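Local coordinates for protein transcriptional regulator, MarR family (Neisseria meningitidis serogroup B, PDB 3G3Z) that probably binds DNA and regulates transcription as a dimeric member of the MarR family of winged helix-turn-helix proteins, at residues L29-A41 with I51-V65. Residues are numbered along the deposited sequence; the frame is centred on the assembly and turned at random.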
ATOM      1  N   LEU A  29       9.460 -13.240   5.646  1.00 18.62           N
ATOM      2  CA  LEU A  29       8.573 -12.665   6.649  1.00 19.52           C
ATOM      3  C   LEU A  29       7.334 -12.060   5.997  1.00 18.88           C
ATOM      4  O   LEU A  29       7.061 -12.270   4.811  1.00 18.97           O
ATOM      5  CB  LEU A  29       9.335 -11.627   7.510  1.00 19.09           C
ATOM      6  CG  LEU A  29      10.451 -12.195   8.398  1.00 15.80           C
ATOM      7  CD1 LEU A  29      11.430 -11.114   8.830  1.00 19.28           C
ATOM      8  CD2 LEU A  29       9.884 -12.918   9.622  1.00 14.75           C
ATOM      9  N   ASN A  30       6.559 -11.340   6.793  1.00 20.56           N
ATOM     10  CA  ASN A  30       5.449 -10.581   6.256  1.00 18.11           C
ATOM     11  C   ASN A  30       5.415  -9.212   6.928  1.00 19.10           C
ATOM     12  O   ASN A  30       6.189  -8.950   7.871  1.00 15.33           O
ATOM     13  CB  ASN A  30       4.126 -11.347   6.378  1.00 15.70           C
ATOM     14  CG  ASN A  30       3.720 -11.613   7.814  1.00 19.28           C
ATOM     15  OD1 ASN A  30       4.168 -10.940   8.742  1.00 23.01           O
ATOM     16  ND2 ASN A  30       2.853 -12.599   8.003  1.00 13.52           N
ATOM     17  N   TYR A  31       4.540  -8.348   6.422  1.00 16.50           N
ATOM     18  CA  TYR A  31       4.465  -6.961   6.860  1.00 17.18           C
ATOM     19  C   TYR A  31       4.212  -6.858   8.358  1.00 16.12           C
ATOM     20  O   TYR A  31       4.894  -6.118   9.051  1.00 18.97           O
ATOM     21  CB  TYR A  31       3.375  -6.228   6.067  1.00 16.33           C
ATOM     22  CG  TYR A  31       3.287  -4.755   6.364  1.00 16.06           C
ATOM     23  CD1 TYR A  31       2.376  -4.272   7.306  1.00 16.88           C
ATOM     24  CD2 TYR A  31       4.109  -3.844   5.709  1.00 18.01           C
ATOM     25  CE1 TYR A  31       2.299  -2.925   7.604  1.00 14.96           C
ATOM     26  CE2 TYR A  31       4.037  -2.486   5.994  1.00 22.46           C
ATOM     27  CZ  TYR A  31       3.110  -2.035   6.936  1.00 21.83           C
ATOM     28  OH  TYR A  31       3.013  -0.700   7.226  1.00 19.27           O
ATOM     29  N   ASN A  32       3.238  -7.617   8.848  1.00 16.63           N
ATOM     30  CA  ASN A  32       2.880  -7.588  10.264  1.00 17.82           C
ATOM     31  C   ASN A  32       4.048  -7.964  11.187  1.00 16.18           C
ATOM     32  O   ASN A  32       4.276  -7.304  12.186  1.00 21.87           O
ATOM     33  CB  ASN A  32       1.662  -8.493  10.525  1.00 17.30           C
ATOM     34  CG  ASN A  32       0.446  -8.097   9.700  1.00 19.98           C
ATOM     35  OD1 ASN A  32      -0.471  -8.904   9.490  1.00 17.24           O
ATOM     36  ND2 ASN A  32       0.419  -6.853   9.241  1.00 18.75           N
ATOM     37  N   LEU A  33       4.779  -9.025  10.847  1.00 15.86           N
ATOM     38  CA  LEU A  33       5.949  -9.455  11.617  1.00 17.37           C
ATOM     39  C   LEU A  33       7.084  -8.447  11.535  1.00 15.82           C
ATOM     40  O   LEU A  33       7.759  -8.158  12.536  1.00 15.33           O
ATOM     41  CB  LEU A  33       6.452 -10.806  11.090  1.00 16.94           C
ATOM     42  CG  LEU A  33       5.718 -12.043  11.588  1.00 22.27           C
ATOM     43  CD1 LEU A  33       5.922 -13.198  10.611  1.00 24.21           C
ATOM     44  CD2 LEU A  33       6.201 -12.401  13.002  1.00 22.00           C
ATOM     45  N   PHE A  34       7.310  -7.943  10.325  1.00 14.76           N
ATOM     46  CA  PHE A  34       8.314  -6.917  10.070  1.00 16.34           C
ATOM     47  C   PHE A  34       8.072  -5.682  10.916  1.00 16.20           C
ATOM     48  O   PHE A  34       8.999  -5.148  11.543  1.00 15.53           O
ATOM     49  CB  PHE A  34       8.320  -6.546   8.584  1.00 17.43           C
ATOM     50  CG  PHE A  34       9.319  -5.496   8.239  1.00 23.55           C
ATOM     51  CD1 PHE A  34      10.670  -5.819   8.108  1.00 25.80           C
ATOM     52  CD2 PHE A  34       8.923  -4.175   8.068  1.00 23.85           C
ATOM     53  CE1 PHE A  34      11.613  -4.841   7.801  1.00 22.35           C
ATOM     54  CE2 PHE A  34       9.866  -3.190   7.757  1.00 26.01           C
ATOM     55  CZ  PHE A  34      11.205  -3.529   7.626  1.00 23.13           C
ATOM     56  N   ALA A  35       6.814  -5.245  10.947  1.00 11.92           N
ATOM     57  CA  ALA A  35       6.423  -4.073  11.711  1.00 14.04           C
ATOM     58  C   ALA A  35       6.908  -4.170  13.169  1.00 15.00           C
ATOM     59  O   ALA A  35       7.522  -3.234  13.670  1.00 18.38           O
ATOM     60  CB  ALA A  35       4.894  -3.882  11.648  1.00 13.36           C
ATOM     61  N   VAL A  36       6.661  -5.305  13.827  1.00 15.95           N
ATOM     62  CA  VAL A  36       7.111  -5.532  15.218  1.00 16.08           C
ATOM     63  C   VAL A  36       8.629  -5.680  15.293  1.00 19.10           C
ATOM     64  O   VAL A  36       9.303  -4.904  15.965  1.00 23.82           O
ATOM     65  CB  VAL A  36       6.408  -6.776  15.868  1.00 16.63           C
ATOM     66  CG1 VAL A  36       6.922  -7.041  17.308  1.00 19.34           C
ATOM     67  CG2 VAL A  36       4.924  -6.566  15.901  1.00 12.70           C
ATOM     68  N   LEU A  37       9.161  -6.671  14.584  1.00 20.80           N
ATOM     69  CA  LEU A  37      10.582  -7.024  14.658  1.00 21.29           C
ATOM     70  C   LEU A  37      11.526  -5.878  14.266  1.00 21.23           C
ATOM     71  O   LEU A  37      12.508  -5.594  14.966  1.00 16.99           O
ATOM     72  CB  LEU A  37      10.860  -8.262  13.788  1.00 21.50           C
ATOM     73  CG  LEU A  37      10.126  -9.560  14.178  1.00 22.37           C
ATOM     74  CD1 LEU A  37      10.203 -10.579  13.049  1.00 17.03           C
ATOM     75  CD2 LEU A  37      10.676 -10.134  15.478  1.00 19.78           C
ATOM     76  N   TYR A  38      11.222  -5.222  13.152  1.00 17.67           N
ATOM     77  CA  TYR A  38      12.075  -4.148  12.674  1.00 20.16           C
ATOM     78  C   TYR A  38      11.999  -2.879  13.526  1.00 22.37           C
ATOM     79  O   TYR A  38      13.031  -2.241  13.762  1.00 21.09           O
ATOM     80  CB  TYR A  38      11.804  -3.844  11.211  1.00 18.42           C
ATOM     81  CG  TYR A  38      12.818  -2.921  10.595  1.00 19.54           C
ATOM     82  CD1 TYR A  38      14.088  -3.385  10.229  1.00 18.77           C
ATOM     83  CD2 TYR A  38      12.517  -1.573  10.381  1.00 19.24           C
ATOM     84  CE1 TYR A  38      15.029  -2.524   9.663  1.00 20.32           C
ATOM     85  CE2 TYR A  38      13.450  -0.707   9.813  1.00 22.33           C
ATOM     86  CZ  TYR A  38      14.697  -1.187   9.453  1.00 23.24           C
ATOM     87  OH  TYR A  38      15.614  -0.325   8.898  1.00 24.82           O
ATOM     88  N   THR A  39      10.798  -2.524  13.996  1.00 21.67           N
ATOM     89  CA  THR A  39      10.649  -1.391  14.927  1.00 23.18           C
ATOM     90  C   THR A  39      11.464  -1.631  16.202  1.00 21.97           C
ATOM     91  O   THR A  39      12.195  -0.750  16.667  1.00 25.54           O
ATOM     92  CB  THR A  39       9.158  -1.096  15.290  1.00 22.72           C
ATOM     93  OG1 THR A  39       8.382  -0.964  14.094  1.00 28.14           O
ATOM     94  CG2 THR A  39       9.031   0.188  16.080  1.00 22.83           C
ATOM     95  N   LEU A  40      11.360  -2.834  16.748  1.00 21.37           N
ATOM     96  CA  LEU A  40      12.022  -3.140  18.011  1.00 24.01           C
ATOM     97  C   LEU A  40      13.539  -3.207  17.872  1.00 25.11           C
ATOM     98  O   LEU A  40      14.264  -2.829  18.790  1.00 24.74           O
ATOM     99  CB  LEU A  40      11.461  -4.425  18.626  1.00 22.07           C
ATOM    100  CG  LEU A  40      10.015  -4.393  19.142  1.00 22.18           C
ATOM    101  CD1 LEU A  40       9.651  -5.719  19.791  1.00 18.51           C
ATOM    102  CD2 LEU A  40       9.783  -3.245  20.122  1.00 22.93           C
ATOM    103  N   ALA A  41      14.007  -3.677  16.720  1.00 26.82           N
ATOM    104  CA  ALA A  41      15.440  -3.823  16.470  1.00 29.46           C
ATOM    105  C   ALA A  41      16.144  -2.487  16.226  1.00 30.19           C
ATOM    106  O   ALA A  41      17.323  -2.335  16.553  1.00 30.73           O
ATOM    107  CB  ALA A  41      15.682  -4.774  15.304  1.00 29.36           C
ATOM    108  N   ILE A  51       4.027   0.863  17.519  1.00 21.74           N
ATOM    109  CA  ILE A  51       4.247   0.015  16.356  1.00 21.69           C
ATOM    110  C   ILE A  51       3.037   0.058  15.418  1.00 20.33           C
ATOM    111  O   ILE A  51       3.194   0.246  14.210  1.00 21.88           O
ATOM    112  CB  ILE A  51       4.535  -1.441  16.813  1.00 23.09           C
ATOM    113  CG1 ILE A  51       5.840  -1.491  17.613  1.00 17.70           C
ATOM    114  CG2 ILE A  51       4.570  -2.405  15.626  1.00 19.37           C
ATOM    115  CD1 ILE A  51       5.975  -2.728  18.478  1.00 21.65           C
ATOM    116  N   GLY A  52       1.840  -0.100  15.988  1.00 21.69           N
ATOM    117  CA  GLY A  52       0.584  -0.086  15.232  1.00 21.41           C
ATOM    118  C   GLY A  52       0.385   1.211  14.472  1.00 21.62           C
ATOM    119  O   GLY A  52       0.035   1.197  13.290  1.00 20.99           O
ATOM    120  N   GLU A  53       0.629   2.331  15.154  1.00 21.20           N
ATOM    121  CA  GLU A  53       0.528   3.661  14.546  1.00 21.85           C
ATOM    122  C   GLU A  53       1.602   3.923  13.475  1.00 20.74           C
ATOM    123  O   GLU A  53       1.282   4.366  12.368  1.00 19.79           O
ATOM    124  CB  GLU A  53       0.460   4.761  15.621  1.00 21.22           C
ATOM    125  CG  GLU A  53      -0.993   5.190  15.896  1.00 29.26           C
ATOM    126  CD  GLU A  53      -1.291   5.596  17.344  1.00 34.59           C
ATOM    127  OE1 GLU A  53      -0.449   6.272  17.978  1.00 34.68           O
ATOM    128  OE2 GLU A  53      -2.398   5.257  17.838  1.00 34.90           O
ATOM    129  N   LYS A  54       2.852   3.600  13.791  1.00 20.04           N
ATOM    130  CA  LYS A  54       3.953   3.735  12.845  1.00 19.31           C
ATOM    131  C   LYS A  54       3.707   3.001  11.515  1.00 20.02           C
ATOM    132  O   LYS A  54       3.944   3.561  10.447  1.00 19.67           O
ATOM    133  CB  LYS A  54       5.255   3.240  13.478  1.00 19.92           C
ATOM    134  CG  LYS A  54       6.492   3.471  12.623  1.00 18.91           C
ATOM    135  CD  LYS A  54       7.708   2.807  13.254  1.00 20.61           C
ATOM    136  CE  LYS A  54       8.910   2.761  12.303  1.00 20.21           C
ATOM    137  NZ  LYS A  54       9.674   4.042  12.277  1.00 19.97           N
ATOM    138  N   TRP A  55       3.232   1.758  11.580  1.00 18.24           N
ATOM    139  CA  TRP A  55       3.097   0.950  10.369  1.00 16.81           C
ATOM    140  C   TRP A  55       1.673   0.869   9.865  1.00 16.83           C
ATOM    141  O   TRP A  55       1.395   0.153   8.903  1.00 17.09           O
ATOM    142  CB  TRP A  55       3.738  -0.430  10.543  1.00 14.92           C
ATOM    143  CG  TRP A  55       5.219  -0.298  10.746  1.00 12.88           C
ATOM    144  CD1 TRP A  55       5.889  -0.335  11.930  1.00 11.84           C
ATOM    145  CD2 TRP A  55       6.205  -0.066   9.728  1.00 14.91           C
ATOM    146  NE1 TRP A  55       7.241  -0.154  11.718  1.00 14.94           N
ATOM    147  CE2 TRP A  55       7.459   0.025  10.375  1.00 16.93           C
ATOM    148  CE3 TRP A  55       6.147   0.084   8.334  1.00 11.13           C
ATOM    149  CZ2 TRP A  55       8.660   0.253   9.669  1.00 17.45           C
ATOM    150  CZ3 TRP A  55       7.337   0.311   7.632  1.00 14.20           C
ATOM    151  CH2 TRP A  55       8.579   0.388   8.304  1.00 17.07           C
ATOM    152  N   SER A  56       0.789   1.643  10.491  1.00 17.04           N
ATOM    153  CA  SER A  56      -0.607   1.778  10.053  1.00 18.97           C
ATOM    154  C   SER A  56      -1.340   0.432  10.145  1.00 18.26           C
ATOM    155  O   SER A  56      -2.020   0.018   9.209  1.00 16.80           O
ATOM    156  CB  SER A  56      -0.684   2.385   8.636  1.00 18.27           C
ATOM    157  OG  SER A  56      -0.210   3.731   8.635  1.00 19.60           O
ATOM    158  N   LEU A  57      -1.161  -0.250  11.279  1.00 16.32           N
ATOM    159  CA  LEU A  57      -1.822  -1.533  11.542  1.00 18.67           C
ATOM    160  C   LEU A  57      -2.834  -1.457  12.689  1.00 18.45           C
ATOM    161  O   LEU A  57      -2.607  -0.747  13.663  1.00 21.09           O
ATOM    162  CB  LEU A  57      -0.786  -2.615  11.862  1.00 16.32           C
ATOM    163  CG  LEU A  57       0.117  -3.052  10.713  1.00 17.46           C
ATOM    164  CD1 LEU A  57       1.231  -3.942  11.245  1.00 19.36           C
ATOM    165  CD2 LEU A  57      -0.680  -3.751   9.621  1.00 13.29           C
ATOM    166  N   PRO A  58      -3.947  -2.200  12.583  1.00 19.78           N
ATOM    167  CA  PRO A  58      -4.910  -2.222  13.680  1.00 20.02           C
ATOM    168  C   PRO A  58      -4.385  -2.973  14.904  1.00 21.26           C
ATOM    169  O   PRO A  58      -3.539  -3.864  14.776  1.00 22.09           O
ATOM    170  CB  PRO A  58      -6.111  -2.947  13.081  1.00 19.00           C
ATOM    171  CG  PRO A  58      -5.577  -3.720  11.958  1.00 16.10           C
ATOM    172  CD  PRO A  58      -4.410  -2.982  11.420  1.00 17.75           C
ATOM    173  N   LYS A  59      -4.893  -2.601  16.077  1.00 21.30           N
ATOM    174  CA  LYS A  59      -4.414  -3.126  17.362  1.00 24.77           C
ATOM    175  C   LYS A  59      -4.473  -4.658  17.474  1.00 23.48           C
ATOM    176  O   LYS A  59      -3.565  -5.280  18.028  1.00 23.28           O
ATOM    177  CB  LYS A  59      -5.188  -2.474  18.522  1.00 27.89           C
ATOM    178  CG  LYS A  59      -4.999  -0.958  18.649  1.00 30.61           C
ATOM    179  CD  LYS A  59      -6.005  -0.349  19.626  1.00 36.73           C
ATOM    180  CE  LYS A  59      -6.042   1.172  19.504  1.00 39.75           C
ATOM    181  NZ  LYS A  59      -7.216   1.760  20.226  1.00 42.76           N
ATOM    182  N   GLN A  60      -5.535  -5.250  16.933  1.00 22.67           N
ATOM    183  CA  GLN A  60      -5.747  -6.702  16.966  1.00 26.12           C
ATOM    184  C   GLN A  60      -4.622  -7.422  16.244  1.00 23.33           C
ATOM    185  O   GLN A  60      -4.065  -8.396  16.755  1.00 22.61           O
ATOM    186  CB  GLN A  60      -7.078  -7.088  16.304  1.00 27.01           C
ATOM    187  CG  GLN A  60      -8.300  -6.277  16.734  1.00 34.31           C
ATOM    188  CD  GLN A  60      -8.466  -4.972  15.957  1.00 38.96           C
ATOM    189  OE1 GLN A  60      -7.712  -4.015  16.152  1.00 38.79           O
ATOM    190  NE2 GLN A  60      -9.473  -4.925  15.085  1.00 40.81           N
ATOM    191  N   THR A  61      -4.316  -6.932  15.044  1.00 22.34           N
ATOM    192  CA  THR A  61      -3.261  -7.470  14.188  1.00 20.13           C
ATOM    193  C   THR A  61      -1.937  -7.470  14.941  1.00 19.39           C
ATOM    194  O   THR A  61      -1.227  -8.468  14.938  1.00 20.83           O
ATOM    195  CB  THR A  61      -3.158  -6.638  12.896  1.00 21.03           C
ATOM    196  OG1 THR A  61      -4.386  -6.762  12.172  1.00 20.66           O
ATOM    197  CG2 THR A  61      -1.991  -7.089  12.004  1.00 20.34           C
ATOM    198  N   VAL A  62      -1.634  -6.359  15.608  1.00 18.98           N
ATOM    199  CA  VAL A  62      -0.369  -6.207  16.322  1.00 19.28           C
ATOM    200  C   VAL A  62      -0.268  -7.158  17.514  1.00 20.83           C
ATOM    201  O   VAL A  62       0.749  -7.856  17.673  1.00 21.39           O
ATOM    202  CB  VAL A  62      -0.137  -4.745  16.760  1.00 19.85           C
ATOM    203  CG1 VAL A  62       1.113  -4.627  17.622  1.00 14.99           C
ATOM    204  CG2 VAL A  62      -0.018  -3.845  15.540  1.00 16.50           C
ATOM    205  N   SER A  63      -1.321  -7.204  18.333  1.00 18.29           N
ATOM    206  CA  SER A  63      -1.358  -8.107  19.488  1.00 19.57           C
ATOM    207  C   SER A  63      -1.161  -9.551  19.080  1.00 17.58           C
ATOM    208  O   SER A  63      -0.456 -10.300  19.760  1.00 18.27           O
ATOM    209  CB  SER A  63      -2.676  -7.975  20.252  1.00 19.17           C
ATOM    210  OG  SER A  63      -2.824  -6.660  20.747  1.00 23.70           O
ATOM    211  N   GLY A  64      -1.783  -9.934  17.970  1.00 16.92           N
ATOM    212  CA  GLY A  64      -1.701 -11.309  17.470  1.00 18.06           C
ATOM    213  C   GLY A  64      -0.264 -11.687  17.154  1.00 17.64           C
ATOM    214  O   GLY A  64       0.239 -12.717  17.600  1.00 19.69           O
ATOM    215  N   VAL A  65       0.401 -10.830  16.402  1.00 16.35           N
ATOM    216  CA  VAL A  65       1.779 -11.063  16.021  1.00 18.12           C
ATOM    217  C   VAL A  65       2.677 -11.095  17.264  1.00 19.24           C
ATOM    218  O   VAL A  65       3.551 -11.958  17.388  1.00 19.00           O
ATOM    219  CB  VAL A  65       2.237 -10.015  14.985  1.00 18.90           C
ATOM    220  CG1 VAL A  65       3.729 -10.108  14.734  1.00 20.27           C
ATOM    221  CG2 VAL A  65       1.465 -10.225  13.689  1.00 18.82           C
TER
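Trp55 lies across helix 31-43 as a knob among Tyr31, Phe34, Ala35 and Thr39, and illustrates how one indole can be held by different partners at its faces and edge. Its CB lies 3.4 Å from Tyr31 OH and also touches the methyl of Ala35. Further out, CG and CD1 rest on that methyl, and Ala35 CA sits over the face of the five-membered ring, 4.0 Å from its centroid, in a CH-pi contact; Lys54 CG lies over the opposite face, toward its rim. Trp55 NE1 gives its hydrogen to Thr39 OG1 at 2.8 Å, nearly in the indole plane but bent at 141°. That hydroxyl in turn gives a very short bond to Ala35 O, an arrangement consistent with its accepting from the indole. Along the other rim, CE3 meets the Tyr31 hydroxyl. Trp55 CH2 is 3.8 Å from Phe34 CE2, and the Phe34 ring turns its edge to the indole face of Trp55 with the planes at 75°. Having CG anti to the backbone N (chi1 -175°) brings Tyr31 OH to the edge of the indole, where it gives a very short hydrogen bond to Trp55 O at 2.5 Å. Beyond the Schellman motif at Ser56, Leu57 CD1 presses on Ala35 CB, and Val65 CG2 meets Asn32 CB at 3.6 Å.

Helix 31-43 thus packs against both helices of the helix-turn-helix, 48-55 and 59-71, the latter probably the DNA-recognition helix, as in other MarR proteins. Helix 5-25 backs Tyr31 and Phe34, strand 89-91 of the wing touches Leu40 and Ile51, and Lys54 forms salt bridges with Glu43 and with Asp7 of the second subunit.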